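Local structure of glycoside hydrolase YxiA (Bacillus licheniformis, 3LV4) at residues K158-Y163 with I170-M175; A78-Q83 with D148-F153. The protein probably hydrolyses alpha-1,5-linked arabinan, as a calcium-binding family 43 glycoside hydrolase similar to endo-arabinanases. One frame throughout, in Å; residues are numbered along the deposited sequence.

Contact 1: K158-Y163 with I170-M175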
ATOM      1  N   LYS A 158      12.397 -11.879 -14.155  1.00 16.56           N
ATOM      2  CA  LYS A 158      13.382 -10.835 -13.888  1.00 15.31           C
ATOM      3  C   LYS A 158      13.128 -10.250 -12.514  1.00 13.26           C
ATOM      4  O   LYS A 158      11.979 -10.101 -12.107  1.00 15.77           O
ATOM      5  CB  LYS A 158      13.282  -9.702 -14.905  1.00 17.87           C
ATOM      6  CG  LYS A 158      13.706 -10.056 -16.303  1.00 26.06           C
ATOM      7  CD  LYS A 158      13.770  -8.787 -17.132  1.00 30.11           C
ATOM      8  CE  LYS A 158      14.166  -7.615 -16.265  1.00 31.70           C
ATOM      9  NZ  LYS A 158      14.596  -6.425 -17.055  1.00 36.76           N
ATOM     10  N   LEU A 159      14.195  -9.896 -11.809  1.00 11.58           N
ATOM     11  CA  LEU A 159      14.076  -9.360 -10.459  1.00 11.65           C
ATOM     12  C   LEU A 159      14.217  -7.843 -10.493  1.00 11.01           C
ATOM     13  O   LEU A 159      15.143  -7.316 -11.113  1.00 10.84           O
ATOM     14  CB  LEU A 159      15.155  -9.974  -9.555  1.00  9.75           C
ATOM     15  CG  LEU A 159      15.081  -9.682  -8.048  1.00 10.32           C
ATOM     16  CD1 LEU A 159      13.765 -10.207  -7.473  1.00 11.58           C
ATOM     17  CD2 LEU A 159      16.262 -10.306  -7.324  1.00  9.91           C
ATOM     18  N   TRP A 160      13.290  -7.147  -9.831  1.00  9.59           N
ATOM     19  CA  TRP A 160      13.275  -5.683  -9.787  1.00  8.50           C
ATOM     20  C   TRP A 160      13.220  -5.216  -8.349  1.00  9.16           C
ATOM     21  O   TRP A 160      12.785  -5.957  -7.465  1.00 10.31           O
ATOM     22  CB  TRP A 160      12.030  -5.127 -10.490  1.00  8.60           C
ATOM     23  CG  TRP A 160      11.906  -5.472 -11.937  1.00  9.15           C
ATOM     24  CD1 TRP A 160      11.268  -6.559 -12.471  1.00 10.28           C
ATOM     25  CD2 TRP A 160      12.407  -4.714 -13.047  1.00  9.55           C
ATOM     26  NE1 TRP A 160      11.349  -6.525 -13.845  1.00 11.72           N
ATOM     27  CE2 TRP A 160      12.043  -5.405 -14.224  1.00 11.84           C
ATOM     28  CE3 TRP A 160      13.134  -3.519 -13.162  1.00 10.53           C
ATOM     29  CZ2 TRP A 160      12.375  -4.938 -15.498  1.00 13.24           C
ATOM     30  CZ3 TRP A 160      13.467  -3.061 -14.434  1.00 11.75           C
ATOM     31  CH2 TRP A 160      13.085  -3.769 -15.581  1.00 13.16           C
HETATM   32  N   MSE A 161      13.647  -3.980  -8.113  1.00  8.38           N
HETATM   33  CA  MSE A 161      13.361  -3.315  -6.840  1.00  8.14           C
HETATM   34  C   MSE A 161      12.862  -1.894  -7.092  1.00 10.04           C
HETATM   35  O   MSE A 161      13.582  -1.071  -7.663  1.00 10.48           O
HETATM   36  CB  MSE A 161      14.589  -3.265  -5.936  1.00  9.33           C
HETATM   37  CG  MSE A 161      14.299  -2.566  -4.606  1.00 12.15           C
HETATM   38 SE   MSE A 161      15.911  -2.337  -3.492  1.00 20.54          SE
HETATM   39  CE  MSE A 161      16.794  -0.959  -4.568  1.00 16.78           C
ATOM     40  N   VAL A 162      11.633  -1.615  -6.668  1.00  7.90           N
ATOM     41  CA  VAL A 162      11.103  -0.254  -6.694  1.00  7.97           C
ATOM     42  C   VAL A 162      11.265   0.337  -5.287  1.00  9.43           C
ATOM     43  O   VAL A 162      11.153  -0.382  -4.295  1.00  9.70           O
ATOM     44  CB  VAL A 162       9.621  -0.254  -7.130  1.00  6.30           C
ATOM     45  CG1 VAL A 162       8.746  -1.030  -6.121  1.00  7.23           C
ATOM     46  CG2 VAL A 162       9.100   1.182  -7.340  1.00  8.11           C
ATOM     47  N   TYR A 163      11.543   1.637  -5.186  1.00  8.93           N
ATOM     48  CA  TYR A 163      11.842   2.219  -3.877  1.00  7.41           C
ATOM     49  C   TYR A 163      11.733   3.740  -3.925  1.00  7.62           C
ATOM     50  O   TYR A 163      11.533   4.324  -4.998  1.00  8.95           O
ATOM     51  CB  TYR A 163      13.257   1.812  -3.424  1.00  7.60           C
ATOM     52  CG  TYR A 163      14.337   2.514  -4.212  1.00  7.07           C
ATOM     53  CD1 TYR A 163      14.644   2.117  -5.513  1.00  7.91           C
ATOM     54  CD2 TYR A 163      15.028   3.591  -3.670  1.00  7.97           C
ATOM     55  CE1 TYR A 163      15.618   2.780  -6.253  1.00  8.37           C
ATOM     56  CE2 TYR A 163      15.994   4.252  -4.398  1.00  8.54           C
ATOM     57  CZ  TYR A 163      16.292   3.840  -5.682  1.00  9.87           C
ATOM     58  OH  TYR A 163      17.257   4.500  -6.396  1.00  9.38           O
ATOM     59  N   ILE A 170      10.053   8.124  -6.959  1.00  8.17           N
ATOM     60  CA  ILE A 170      10.038   6.675  -6.834  1.00  7.93           C
ATOM     61  C   ILE A 170      10.773   6.117  -8.042  1.00  8.97           C
ATOM     62  O   ILE A 170      10.476   6.493  -9.176  1.00  9.80           O
ATOM     63  CB  ILE A 170       8.576   6.145  -6.834  1.00  7.53           C
ATOM     64  CG1 ILE A 170       7.778   6.760  -5.671  1.00  8.10           C
ATOM     65  CG2 ILE A 170       8.535   4.605  -6.839  1.00  7.87           C
ATOM     66  CD1 ILE A 170       8.365   6.482  -4.268  1.00  8.00           C
ATOM     67  N   PHE A 171      11.737   5.234  -7.791  1.00  9.10           N
ATOM     68  CA  PHE A 171      12.608   4.706  -8.832  1.00  8.17           C
ATOM     69  C   PHE A 171      12.571   3.182  -8.850  1.00 10.43           C
ATOM     70  O   PHE A 171      12.204   2.550  -7.858  1.00  9.34           O
ATOM     71  CB  PHE A 171      14.057   5.164  -8.599  1.00  8.35           C
ATOM     72  CG  PHE A 171      14.289   6.624  -8.883  1.00  9.92           C
ATOM     73  CD1 PHE A 171      13.800   7.600  -8.024  1.00  8.93           C
ATOM     74  CD2 PHE A 171      15.003   7.022 -10.008  1.00 12.35           C
ATOM     75  CE1 PHE A 171      14.013   8.942  -8.289  1.00 11.80           C
ATOM     76  CE2 PHE A 171      15.220   8.366 -10.282  1.00 10.86           C
ATOM     77  CZ  PHE A 171      14.726   9.325  -9.424  1.00 11.78           C
ATOM     78  N   ILE A 172      12.964   2.593  -9.977  1.00  9.15           N
ATOM     79  CA  ILE A 172      13.044   1.139 -10.073  1.00 10.42           C
ATOM     80  C   ILE A 172      14.382   0.704 -10.677  1.00  9.17           C
ATOM     81  O   ILE A 172      14.879   1.320 -11.620  1.00 11.16           O
ATOM     82  CB  ILE A 172      11.829   0.533 -10.841  1.00 11.12           C
ATOM     83  CG1 ILE A 172      11.760  -0.989 -10.652  1.00 11.03           C
ATOM     84  CG2 ILE A 172      11.824   0.943 -12.323  1.00  9.79           C
ATOM     85  CD1 ILE A 172      10.474  -1.593 -11.219  1.00 11.11           C
ATOM     86  N   LEU A 173      14.963  -0.339 -10.090  1.00  8.99           N
ATOM     87  CA  LEU A 173      16.259  -0.881 -10.493  1.00  7.11           C
ATOM     88  C   LEU A 173      16.106  -2.336 -10.893  1.00 10.63           C
ATOM     89  O   LEU A 173      15.320  -3.068 -10.286  1.00 11.87           O
ATOM     90  CB  LEU A 173      17.235  -0.803  -9.312  1.00  7.90           C
ATOM     91  CG  LEU A 173      17.882   0.561  -9.054  1.00  8.66           C
ATOM     92  CD1 LEU A 173      18.448   0.660  -7.657  1.00  7.98           C
ATOM     93  CD2 LEU A 173      18.974   0.818 -10.093  1.00 10.40           C
ATOM     94  N   GLU A 174      16.859  -2.766 -11.903  1.00 11.75           N
ATOM     95  CA  GLU A 174      16.915  -4.189 -12.200  1.00 10.86           C
ATOM     96  C   GLU A 174      17.924  -4.842 -11.273  1.00  9.85           C
ATOM     97  O   GLU A 174      19.003  -4.286 -11.030  1.00 11.43           O
ATOM     98  CB  GLU A 174      17.284  -4.465 -13.656  1.00 15.43           C
ATOM     99  CG  GLU A 174      17.039  -5.919 -14.016  1.00 22.53           C
ATOM    100  CD  GLU A 174      17.110  -6.188 -15.508  1.00 28.07           C
ATOM    101  OE1 GLU A 174      16.836  -7.344 -15.896  1.00 27.96           O
ATOM    102  OE2 GLU A 174      17.439  -5.254 -16.283  1.00 31.53           O
HETATM  103  N   MSE A 175      17.574  -6.013 -10.749  1.00 10.98           N
HETATM  104  CA  MSE A 175      18.401  -6.670  -9.733  1.00  9.87           C
HETATM  105  C   MSE A 175      19.019  -7.968 -10.250  1.00 12.06           C
HETATM  106  O   MSE A 175      18.477  -8.614 -11.152  1.00 12.13           O
HETATM  107  CB  MSE A 175      17.570  -6.973  -8.480  1.00 10.84           C
HETATM  108  CG  MSE A 175      16.762  -5.789  -7.975  1.00 13.08           C
HETATM  109 SE   MSE A 175      17.887  -4.281  -7.408  1.00 19.04          SE
HETATM  110  CE  MSE A 175      18.279  -4.848  -5.565  1.00 12.81           C
TER
HETATM  111  O   HOH W   1      16.879  -9.595 -13.160  1.00 27.28           O

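Contact 2: A78-Q83 with D148-F153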
ATOM      1  N   ALA A  78      11.235   1.365   6.460  1.00 10.55           N
ATOM      2  CA  ALA A  78      10.399   0.290   5.912  1.00  9.29           C
ATOM      3  C   ALA A  78      11.166  -0.672   5.006  1.00  9.59           C
ATOM      4  O   ALA A  78      11.646  -0.281   3.946  1.00 10.19           O
ATOM      5  CB  ALA A  78       9.178   0.887   5.168  1.00  8.60           C
ATOM      6  N   PRO A  79      11.267  -1.946   5.417  1.00  9.41           N
ATOM      7  CA  PRO A  79      12.044  -2.923   4.653  1.00  8.80           C
ATOM      8  C   PRO A  79      11.194  -3.695   3.648  1.00  9.01           C
ATOM      9  O   PRO A  79       9.971  -3.541   3.582  1.00  9.54           O
ATOM     10  CB  PRO A  79      12.472  -3.896   5.743  1.00  9.05           C
ATOM     11  CG  PRO A  79      11.228  -3.986   6.598  1.00  7.50           C
ATOM     12  CD  PRO A  79      10.710  -2.543   6.648  1.00  6.98           C
ATOM     13  N   ASP A  80      11.854  -4.541   2.869  1.00  7.74           N
ATOM     14  CA  ASP A  80      11.158  -5.645   2.229  1.00  7.06           C
ATOM     15  C   ASP A  80      11.936  -6.919   2.483  1.00  8.31           C
ATOM     16  O   ASP A  80      13.155  -6.893   2.600  1.00 10.23           O
ATOM     17  CB  ASP A  80      11.001  -5.426   0.725  1.00  7.70           C
ATOM     18  CG  ASP A  80      10.068  -6.446   0.091  1.00  9.84           C
ATOM     19  OD1 ASP A  80       9.147  -6.918   0.796  1.00 12.23           O
ATOM     20  OD2 ASP A  80      10.259  -6.792  -1.096  1.00 10.39           O
ATOM     21  N   VAL A  81      11.227  -8.031   2.595  1.00  8.51           N
ATOM     22  CA  VAL A  81      11.872  -9.334   2.606  1.00  8.66           C
ATOM     23  C   VAL A  81      11.332 -10.118   1.431  1.00  9.28           C
ATOM     24  O   VAL A  81      10.117 -10.177   1.218  1.00  9.38           O
ATOM     25  CB  VAL A  81      11.613 -10.100   3.914  1.00  9.75           C
ATOM     26  CG1 VAL A  81      12.169 -11.526   3.818  1.00  9.68           C
ATOM     27  CG2 VAL A  81      12.227  -9.355   5.090  1.00 11.59           C
ATOM     28  N   THR A  82      12.233 -10.701   0.650  1.00  8.45           N
ATOM     29  CA  THR A  82      11.824 -11.468  -0.516  1.00 11.20           C
ATOM     30  C   THR A  82      12.649 -12.741  -0.604  1.00 11.44           C
ATOM     31  O   THR A  82      13.857 -12.717  -0.373  1.00 10.20           O
ATOM     32  CB  THR A  82      11.997 -10.636  -1.804  1.00 11.38           C
ATOM     33  OG1 THR A  82      11.150  -9.480  -1.730  1.00 10.24           O
ATOM     34  CG2 THR A  82      11.629 -11.452  -3.031  1.00 10.90           C
ATOM     35  N   GLN A  83      11.990 -13.854  -0.913  1.00 10.86           N
ATOM     36  CA  GLN A  83      12.694 -15.114  -1.121  1.00 13.47           C
ATOM     37  C   GLN A  83      13.165 -15.186  -2.563  1.00 13.03           C
ATOM     38  O   GLN A  83      12.358 -15.058  -3.495  1.00 13.37           O
ATOM     39  CB  GLN A  83      11.770 -16.302  -0.827  1.00 11.37           C
ATOM     40  CG  GLN A  83      12.508 -17.617  -0.666  1.00 13.64           C
ATOM     41  CD  GLN A  83      11.587 -18.753  -0.291  1.00 15.80           C
ATOM     42  OE1 GLN A  83      10.378 -18.680  -0.508  1.00 19.36           O
ATOM     43  NE2 GLN A  83      12.149 -19.815   0.275  1.00 15.44           N
ATOM     44  N   ASP A 148      12.226   2.495   1.702  1.00  8.24           N
ATOM     45  CA  ASP A 148      10.963   1.925   1.227  1.00 10.61           C
ATOM     46  C   ASP A 148      11.066   1.026  -0.012  1.00  9.66           C
ATOM     47  O   ASP A 148      10.308   1.204  -0.960  1.00 10.63           O
ATOM     48  CB  ASP A 148       9.945   3.041   0.935  1.00 10.59           C
ATOM     49  CG  ASP A 148       9.495   3.774   2.179  1.00 12.59           C
ATOM     50  OD1 ASP A 148      10.039   3.506   3.277  1.00 12.52           O
ATOM     51  OD2 ASP A 148       8.586   4.631   2.048  1.00 12.23           O
ATOM     52  N   PRO A 149      11.969   0.033   0.003  1.00  8.16           N
ATOM     53  CA  PRO A 149      12.058  -0.872  -1.147  1.00  8.96           C
ATOM     54  C   PRO A 149      10.935  -1.913  -1.217  1.00  7.66           C
ATOM     55  O   PRO A 149      10.357  -2.306  -0.198  1.00  7.40           O
ATOM     56  CB  PRO A 149      13.378  -1.602  -0.892  1.00  9.36           C
ATOM     57  CG  PRO A 149      13.436  -1.665   0.629  1.00  9.01           C
ATOM     58  CD  PRO A 149      12.976  -0.287   1.035  1.00  6.99           C
ATOM     59  N   HIS A 150      10.639  -2.340  -2.440  1.00  7.86           N
ATOM     60  CA  HIS A 150       9.911  -3.575  -2.691  1.00  7.23           C
ATOM     61  C   HIS A 150      10.633  -4.321  -3.802  1.00  8.44           C
ATOM     62  O   HIS A 150      10.718  -3.835  -4.932  1.00  8.62           O
ATOM     63  CB  HIS A 150       8.469  -3.314  -3.117  1.00  7.10           C
ATOM     64  CG  HIS A 150       7.745  -4.560  -3.517  1.00  8.13           C
ATOM     65  ND1 HIS A 150       6.753  -4.576  -4.472  1.00  8.07           N
ATOM     66  CD2 HIS A 150       7.900  -5.839  -3.103  1.00  7.93           C
ATOM     67  CE1 HIS A 150       6.311  -5.816  -4.614  1.00  8.06           C
ATOM     68  NE2 HIS A 150       6.993  -6.601  -3.798  1.00  8.82           N
ATOM     69  N   THR A 151      11.153  -5.494  -3.470  1.00  7.64           N
ATOM     70  CA  THR A 151      11.916  -6.302  -4.410  1.00  8.27           C
ATOM     71  C   THR A 151      11.048  -7.455  -4.865  1.00  9.20           C
ATOM     72  O   THR A 151      10.523  -8.216  -4.044  1.00 10.12           O
ATOM     73  CB  THR A 151      13.196  -6.837  -3.752  1.00  9.53           C
ATOM     74  OG1 THR A 151      14.035  -5.727  -3.388  1.00 10.48           O
ATOM     75  CG2 THR A 151      13.946  -7.767  -4.704  1.00  9.25           C
ATOM     76  N   PHE A 152      10.870  -7.581  -6.171  1.00  7.95           N
ATOM     77  CA  PHE A 152       9.895  -8.537  -6.676  1.00  9.18           C
ATOM     78  C   PHE A 152      10.316  -9.093  -8.017  1.00  9.42           C
ATOM     79  O   PHE A 152      11.023  -8.432  -8.778  1.00 10.52           O
ATOM     80  CB  PHE A 152       8.522  -7.875  -6.816  1.00  8.45           C
ATOM     81  CG  PHE A 152       8.474  -6.801  -7.876  1.00 10.20           C
ATOM     82  CD1 PHE A 152       7.983  -7.077  -9.148  1.00  8.94           C
ATOM     83  CD2 PHE A 152       8.924  -5.517  -7.600  1.00 11.54           C
ATOM     84  CE1 PHE A 152       7.945  -6.090 -10.125  1.00  9.83           C
ATOM     85  CE2 PHE A 152       8.882  -4.523  -8.570  1.00 10.12           C
ATOM     86  CZ  PHE A 152       8.401  -4.812  -9.841  1.00  9.33           C
ATOM     87  N   PHE A 153       9.867 -10.312  -8.300  1.00 10.83           N
ATOM     88  CA  PHE A 153      10.062 -10.911  -9.612  1.00 11.42           C
ATOM     89  C   PHE A 153       8.906 -10.507 -10.526  1.00 11.72           C
ATOM     90  O   PHE A 153       7.740 -10.522 -10.098  1.00 12.39           O
ATOM     91  CB  PHE A 153      10.071 -12.435  -9.500  1.00 11.68           C
ATOM     92  CG  PHE A 153      11.294 -12.999  -8.828  1.00 14.69           C
ATOM     93  CD1 PHE A 153      11.265 -13.348  -7.488  1.00 13.96           C
ATOM     94  CD2 PHE A 153      12.460 -13.217  -9.552  1.00 15.10           C
ATOM     95  CE1 PHE A 153      12.387 -13.890  -6.869  1.00 14.34           C
ATOM     96  CE2 PHE A 153      13.590 -13.753  -8.947  1.00 13.79           C
ATOM     97  CZ  PHE A 153      13.552 -14.095  -7.600  1.00 14.92           C
TER
HETATM   98  O   HOH W   2       9.425  -0.834   1.878  1.00  7.35           O

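Contact 1: K158-Y163 with I170-M175
Met161 and Leu173 face each other as a hydrogen-bonded antiparallel pair, each N-H bonded to the carbonyl oxygen of the other. Met161 N reaches Leu173 O at 2.9 Å in the carbonyl plane, whereas Leu173 N approaches Met161 O tilted from that plane. Tyr163 and Phe171 repeat this pair of hydrogen bonds at one end of the hairpin. At the other end the pairing is only half direct: Met175 N donates to Leu159 O at 2.8 Å, lying above the carbonyl plane, while a water accepts from Leu159 N and donates to Met175 O, its oxygen 2.7 Å from that carbonyl oxygen.

In the intervening pairs the backbone polar groups turn outward. Trp160 and Val162 bond to Phe152 and His150 on one flank, Ile172 bonds to Lys190 on the other, and Glu174 O accepts from the side chain of Gln186. The polar atoms of the two aromatic side chains also find partners beyond the hairpin, Trp160 NE1 at Asp154 OD2 and Tyr163 OH at Tyr188 O. An ion pair between Lys158 and Glu174 is modelled at the margin, but its geometry is doubtful.

With CG set between the backbone N and the carbonyl carbon (chi1 72°), Tyr163 leans over the partner strand and brings CE1 to 3.7 Å from Phe171 CB, near Leu173 CD1 as well. The chain of Met175, bent twice, brings SE across to Met161 CB, 3.8 Å away. On the other face, Ile172 CD1 meets Trp160 CE3, and Val162 CG2 touches Ile170 CG2 at 3.5 Å, with Ile170 close to Glu201, the predicted proton donor. The polar atoms described here are thus answered by backbone bonds, a water or neighbouring residues, which lets largely apolar side chains pack on the two faces.

Contact 2: A78-Q83 with D148-F153
Asp80 reaches from its strand to the backbone of Thr151. Its CB lies 3.3 Å from Pro149 O. With CG anti to the backbone N (chi1 -170°), the carboxylate extends across to strand 150-153, where OD2 accepts the N-H of Thr151 at 2.8 Å, met on its anti side and 24° out of the carboxylate plane. The same oxygen sits at the edge of the His150 ring, 3.2 Å from CD2, with the two planes steeply inclined. OD1 is taken by the hydroxyl of Ser17, so both oxygens are engaged and the group is fixed against rotation.

Two residues on, Thr82 OG1 donates to Thr151 O at 2.7 Å. Thr151 therefore has its N-H and its carbonyl gripped by side chains of the other strand. Near the start of the segments, Ala78 CB packs 3.3 Å from Asp148 OD1, beside Asp15, the predicted proton acceptor. Two nearly parallel strands joined by side chains, without direct backbone pairing, are the innermost strands of adjacent blades in the five-bladed beta-propeller of family 43, their N-terminal ends converging on the predicted catalytic site.

In the fold
Along the chain, contact 2 opens first, at 78-83. The polypeptide then adds strands 89-96, 103-110 and 118-126 to the same four-stranded sheet before returning at 148-153, so contact 2 closes a long loop containing the rest of a propeller blade. Contact 1 follows in series, neither crossing nor enclosing it: a short turn after strand 150-153 leads into 159-163, and six residues separate this from 170-175. Strands 150-153 and 159-163 are neighbours in one sheet, joined by backbone hydrogen bonds, probably including Val162 O to His150 N. Contact 1 thus holds a blade together internally, whereas contact 2 ties its inner edge to the preceding blade.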